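Long-range contacts in glutaminase 1 (Escherichia coli, PDB 1U60), which catalyses the hydrolysis of L-glutamine to L-glutamate and ammonium: residues N99-L104 and R169-L174; Q143-G148 and K223-A228. All coordinates share one frame; numbering follows the deposited sequence.

Contact 1 of 2, residues N99-L104 and R169-L174; sequences NSVIAL and RAIAWL
Ile171, on helix 166-178, lies across from the start of the short helix 101-106 and meets a different partner at each branch. Its CB is set back from segment 99-104, and the branches beyond it make the approach. Ile171 CG2 looks to Leu104 CD1, a loose 4.4 Å away. Ile171 CG1, anti to the carbonyl carbon (chi1 -71°), comes within 4.1 Å of Val101 CG1. The extended tip, Ile171 CD1, ends 4.0 Å from the backbone O of Asn99, a carbonyl that also accepts a hydrogen bond from His167 NE2, one turn earlier on the same helix. One turn further on, Leu174 enters with its CD1 branch: this methyl sits 3.9 Å from Val101 CG1, the two side chains at about a right angle, and 4.1 Å from Leu104 CD1. Val101 CG1 thus rests on both Ile171 and Leu174, two residues separated by a single helical turn. Ser100 is the N-cap of helix 101-106, its OG accepting a nearly straight bond from Ala103 N (3.1 Å, 169°), with its CB directed away from helix 166-178. Ala118 of helix 117-126 touches both Ile171 and Leu104, so a third helix backs the inner side, while Leu174 is exposed. Ile171 also lies about 4 Å, side chain to side chain, from Asn117 and Asn168, both predicted to bind substrate; the packing therefore runs next to the probable glutamine site. Apart from the Ile171 methyl on the Asn99 carbonyl, aliphatic branches meet aliphatic branches, and shape and burial hold the segments together; the directional bond to that carbonyl comes from His167, outside them.

Contact 2 of 2, residues Q143-G148 and K223-A228; sequences QQQLAG and KRVLQA
Val225 points at the last turn of helix 132-147 and sets both methyl groups against Gln145. Val225 CG1, opposite the backbone N (chi1 180°), approaches Gln145 CB at 3.7 Å, and Val225 CG2 lies 3.7 Å from the backbone O of Gln145. Leu146 comes in at roughly a right angle to the approach of Gln145 CB, its CD2 3.8 Å from Val225 CG1, the two side chains inclined to each other. Leu146 CD2 also meets Leu226 CD1 at 4.0 Å, here with the side chains at about a right angle. Segment 223-228 carries the second strand of the small beta-hairpin of strands 217-218 and 223-224; the chain leaving the hairpin packs on the C-terminal end of helix 132-147, away from the annotated substrate residues, and the hairpin itself reaches the helix through Lys223 and Asn218. Asn218 ND2, in the first strand, donates to Gln145 O, the carbonyl beside Val225 CG2. Towards the outside, the extended chain of Gln145 crosses that of Lys223 at a slant, the lysine bending at its last torsion; Gln145 NE2 and Lys223 NZ stand 4.0 Å apart, near neighbours without a bond. The amide also lies by the valine, Gln145 OE1 being 4.0 Å from Val225 CG1. Arg224 braces its own segment: Arg224 NH1 donates to Leu226 O (2.9 Å, 159°), the oxygen lying in the guanidinium plane, and also bonds Gly215 O, just before the hairpin. Inside, helix 68-80 and helix 202-213 both touch Leu146 and Leu226.

The fold is probably of the serine beta-lactamase type, as expected for this family. Within it the two contacts share no helix or strand: contact 1 pairs two helices in a helical region, contact 2 a helix end with a short strand and the loop after it. Their segments alternate along the chain, yet their centres lie about 30 Å apart and their nearest atoms about 17 Å. Both are partly buried, but contact 2 lies deeper, its centre about 14 Å from that of the chain, against about 20 Å for contact 1. In contact 1 the exposed margin is aliphatic, Leu174; in contact 2 it is polar, Lys223 beside Gln145. Only contact 1 borders residues predicted to bind substrate.

Contact 1 of 2, residues N99-L104 and R169-L174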
# COMPACT_ATOMS: atom_id res chain seq x y z
N ASN A 99 -8.75 11.27 11.57
CA ASN A 99 -9.10 12.67 11.78
C ASN A 99 -7.92 13.56 12.16
O ASN A 99 -8.09 14.64 12.72
CB ASN A 99 -10.17 12.72 12.87
CG ASN A 99 -9.63 12.21 14.22
OD1 ASN A 99 -8.53 11.65 14.31
ND2 ASN A 99 -10.42 12.44 15.29
N SER A 100 -6.70 13.11 11.84
CA SER A 100 -5.50 13.77 12.32
C SER A 100 -5.25 15.12 11.69
O SER A 100 -5.00 15.21 10.47
CB SER A 100 -4.28 12.90 12.06
OG SER A 100 -3.14 13.66 12.49
N VAL A 101 -5.27 16.18 12.50
CA VAL A 101 -4.84 17.50 12.02
C VAL A 101 -3.31 17.69 12.03
O VAL A 101 -2.80 18.55 11.34
CB VAL A 101 -5.59 18.71 12.72
CG1 VAL A 101 -7.14 18.57 12.54
CG2 VAL A 101 -5.24 18.89 14.18
N ILE A 102 -2.58 16.90 12.83
CA ILE A 102 -1.12 16.89 12.79
C ILE A 102 -0.69 16.52 11.36
O ILE A 102 0.14 17.20 10.74
CB ILE A 102 -0.53 15.91 13.81
CG1 ILE A 102 -0.81 16.38 15.26
CG2 ILE A 102 0.99 15.78 13.60
CD1 ILE A 102 -0.27 15.39 16.32
N ALA A 103 -1.35 15.49 10.80
CA ALA A 103 -1.10 15.10 9.42
C ALA A 103 -1.16 16.28 8.45
O ALA A 103 -0.29 16.45 7.59
CB ALA A 103 -2.11 14.01 8.97
N LEU A 104 -2.21 17.08 8.55
CA LEU A 104 -2.35 18.20 7.69
C LEU A 104 -1.22 19.17 7.88
O LEU A 104 -0.62 19.60 6.91
CB LEU A 104 -3.67 18.94 7.94
CG LEU A 104 -4.94 18.26 7.45
CD1 LEU A 104 -6.19 18.97 7.92
CD2 LEU A 104 -4.98 18.22 5.93
N ARG A 169 -15.99 20.08 10.68
CA ARG A 169 -16.15 21.52 10.34
C ARG A 169 -14.81 22.20 10.43
O ARG A 169 -14.45 23.01 9.54
CB ARG A 169 -17.14 22.24 11.24
CG ARG A 169 -18.57 21.70 11.25
CD ARG A 169 -19.50 22.40 12.19
NE ARG A 169 -20.72 21.61 12.39
CZ ARG A 169 -21.82 22.08 12.97
NH1 ARG A 169 -21.92 23.35 13.38
NH2 ARG A 169 -22.86 21.27 13.13
N ALA A 170 -14.06 21.88 11.49
CA ALA A 170 -12.70 22.39 11.63
C ALA A 170 -11.80 22.00 10.47
O ALA A 170 -11.09 22.84 9.92
CB ALA A 170 -12.09 21.94 12.89
N ILE A 171 -11.79 20.70 10.15
CA ILE A 171 -11.01 20.20 9.04
C ILE A 171 -11.35 20.89 7.71
O ILE A 171 -10.45 21.25 6.93
CB ILE A 171 -11.11 18.65 8.95
CG1 ILE A 171 -10.35 17.99 10.09
CG2 ILE A 171 -10.53 18.15 7.64
CD1 ILE A 171 -10.51 16.50 10.19
N ALA A 172 -12.64 21.10 7.45
CA ALA A 172 -13.05 21.77 6.25
C ALA A 172 -12.45 23.18 6.16
O ALA A 172 -12.02 23.60 5.12
CB ALA A 172 -14.50 21.85 6.19
N TRP A 173 -12.45 23.90 7.27
CA TRP A 173 -11.88 25.24 7.28
C TRP A 173 -10.37 25.21 7.14
O TRP A 173 -9.81 26.10 6.50
CB TRP A 173 -12.33 26.02 8.56
CG TRP A 173 -13.74 26.55 8.50
CD1 TRP A 173 -14.73 26.26 9.36
CD2 TRP A 173 -14.30 27.47 7.54
NE1 TRP A 173 -15.88 26.92 9.01
CE2 TRP A 173 -15.65 27.66 7.89
CE3 TRP A 173 -13.80 28.12 6.41
CZ2 TRP A 173 -16.51 28.50 7.17
CZ3 TRP A 173 -14.63 28.96 5.70
CH2 TRP A 173 -15.98 29.13 6.07
N LEU A 174 -9.68 24.24 7.74
CA LEU A 174 -8.26 24.10 7.54
C LEU A 174 -7.88 23.85 6.08
O LEU A 174 -6.93 24.46 5.54
CB LEU A 174 -7.69 22.95 8.36
CG LEU A 174 -7.63 23.17 9.87
CD1 LEU A 174 -7.21 21.88 10.56
CD2 LEU A 174 -6.72 24.36 10.25

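Contact 2 of 2, residues Q143-G148 and K223-A228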
# COMPACT_ATOMS: atom_id res chain seq x y z
N GLN A 143 -23.31 6.24 -5.53
CA GLN A 143 -23.45 5.17 -4.51
C GLN A 143 -24.49 4.13 -4.97
O GLN A 143 -24.27 2.95 -4.90
CB GLN A 143 -23.85 5.72 -3.13
CG GLN A 143 -22.90 6.61 -2.43
CD GLN A 143 -23.33 6.91 -1.01
OE1 GLN A 143 -24.32 6.35 -0.50
NE2 GLN A 143 -22.63 7.84 -0.37
N GLN A 144 -25.65 4.59 -5.46
CA GLN A 144 -26.66 3.68 -5.96
C GLN A 144 -26.21 2.89 -7.19
O GLN A 144 -26.47 1.68 -7.30
CB GLN A 144 -27.97 4.45 -6.24
CG GLN A 144 -28.60 5.08 -4.99
CD GLN A 144 -29.72 6.07 -5.30
OE1 GLN A 144 -29.81 6.62 -6.42
NE2 GLN A 144 -30.55 6.38 -4.27
N GLN A 145 -25.46 3.54 -8.09
CA GLN A 145 -24.94 2.86 -9.25
C GLN A 145 -23.93 1.79 -8.90
O GLN A 145 -23.91 0.75 -9.52
CB GLN A 145 -24.28 3.86 -10.19
CG GLN A 145 -25.21 4.77 -10.90
CD GLN A 145 -24.43 5.75 -11.81
OE1 GLN A 145 -23.64 6.60 -11.31
NE2 GLN A 145 -24.66 5.66 -13.11
N LEU A 146 -23.09 2.08 -7.92
CA LEU A 146 -22.00 1.14 -7.54
C LEU A 146 -22.48 -0.01 -6.65
O LEU A 146 -22.00 -1.10 -6.82
CB LEU A 146 -20.93 1.90 -6.80
CG LEU A 146 -20.14 2.88 -7.65
CD1 LEU A 146 -19.38 3.78 -6.71
CD2 LEU A 146 -19.21 2.18 -8.56
N ALA A 147 -23.42 0.25 -5.73
CA ALA A 147 -23.80 -0.70 -4.68
C ALA A 147 -25.25 -1.18 -4.72
O ALA A 147 -25.58 -2.24 -4.18
CB ALA A 147 -23.51 -0.10 -3.31
N GLY A 148 -26.13 -0.38 -5.32
CA GLY A 148 -27.52 -0.78 -5.45
C GLY A 148 -28.49 0.35 -5.29
O GLY A 148 -28.26 1.29 -4.53
N LYS A 223 -24.23 -2.73 -16.02
CA LYS A 223 -24.08 -1.32 -16.41
C LYS A 223 -22.66 -0.85 -16.10
O LYS A 223 -22.18 -1.05 -14.97
CB LYS A 223 -25.04 -0.44 -15.64
CG LYS A 223 -25.09 1.02 -16.13
CD LYS A 223 -26.46 1.66 -15.81
CE LYS A 223 -26.63 2.95 -16.59
NZ LYS A 223 -27.24 4.05 -15.78
N ARG A 224 -22.02 -0.22 -17.08
CA ARG A 224 -20.72 0.39 -16.84
C ARG A 224 -20.92 1.69 -16.10
O ARG A 224 -21.56 2.60 -16.61
CB ARG A 224 -19.91 0.66 -18.12
CG ARG A 224 -18.59 1.36 -17.75
CD ARG A 224 -17.54 1.43 -18.82
NE ARG A 224 -17.11 0.12 -19.23
CZ ARG A 224 -16.24 -0.61 -18.57
NH1 ARG A 224 -15.71 -0.18 -17.42
NH2 ARG A 224 -15.92 -1.80 -19.00
N VAL A 225 -20.40 1.77 -14.88
CA VAL A 225 -20.49 2.95 -14.02
C VAL A 225 -19.20 3.74 -14.07
O VAL A 225 -19.23 4.94 -14.04
CB VAL A 225 -20.75 2.52 -12.55
CG1 VAL A 225 -20.85 3.69 -11.60
CG2 VAL A 225 -21.93 1.68 -12.46
N LEU A 226 -18.05 3.06 -14.06
CA LEU A 226 -16.75 3.72 -14.10
C LEU A 226 -15.92 3.31 -15.32
O LEU A 226 -16.07 2.20 -15.80
CB LEU A 226 -15.96 3.33 -12.85
CG LEU A 226 -16.69 3.45 -11.51
CD1 LEU A 226 -15.77 2.92 -10.38
CD2 LEU A 226 -17.13 4.91 -11.22
N GLN A 227 -14.98 4.15 -15.73
CA GLN A 227 -14.04 3.76 -16.75
C GLN A 227 -13.09 2.76 -16.15
O GLN A 227 -12.60 2.99 -15.05
CB GLN A 227 -13.24 4.95 -17.25
CG GLN A 227 -14.10 5.99 -17.93
CD GLN A 227 -13.35 7.30 -18.09
OE1 GLN A 227 -13.65 8.29 -17.39
NE2 GLN A 227 -12.36 7.29 -18.95
N ALA A 228 -12.82 1.70 -16.88
CA ALA A 228 -11.89 0.68 -16.42
C ALA A 228 -10.54 1.26 -15.96
O ALA A 228 -9.96 0.79 -14.96
CB ALA A 228 -11.69 -0.36 -17.51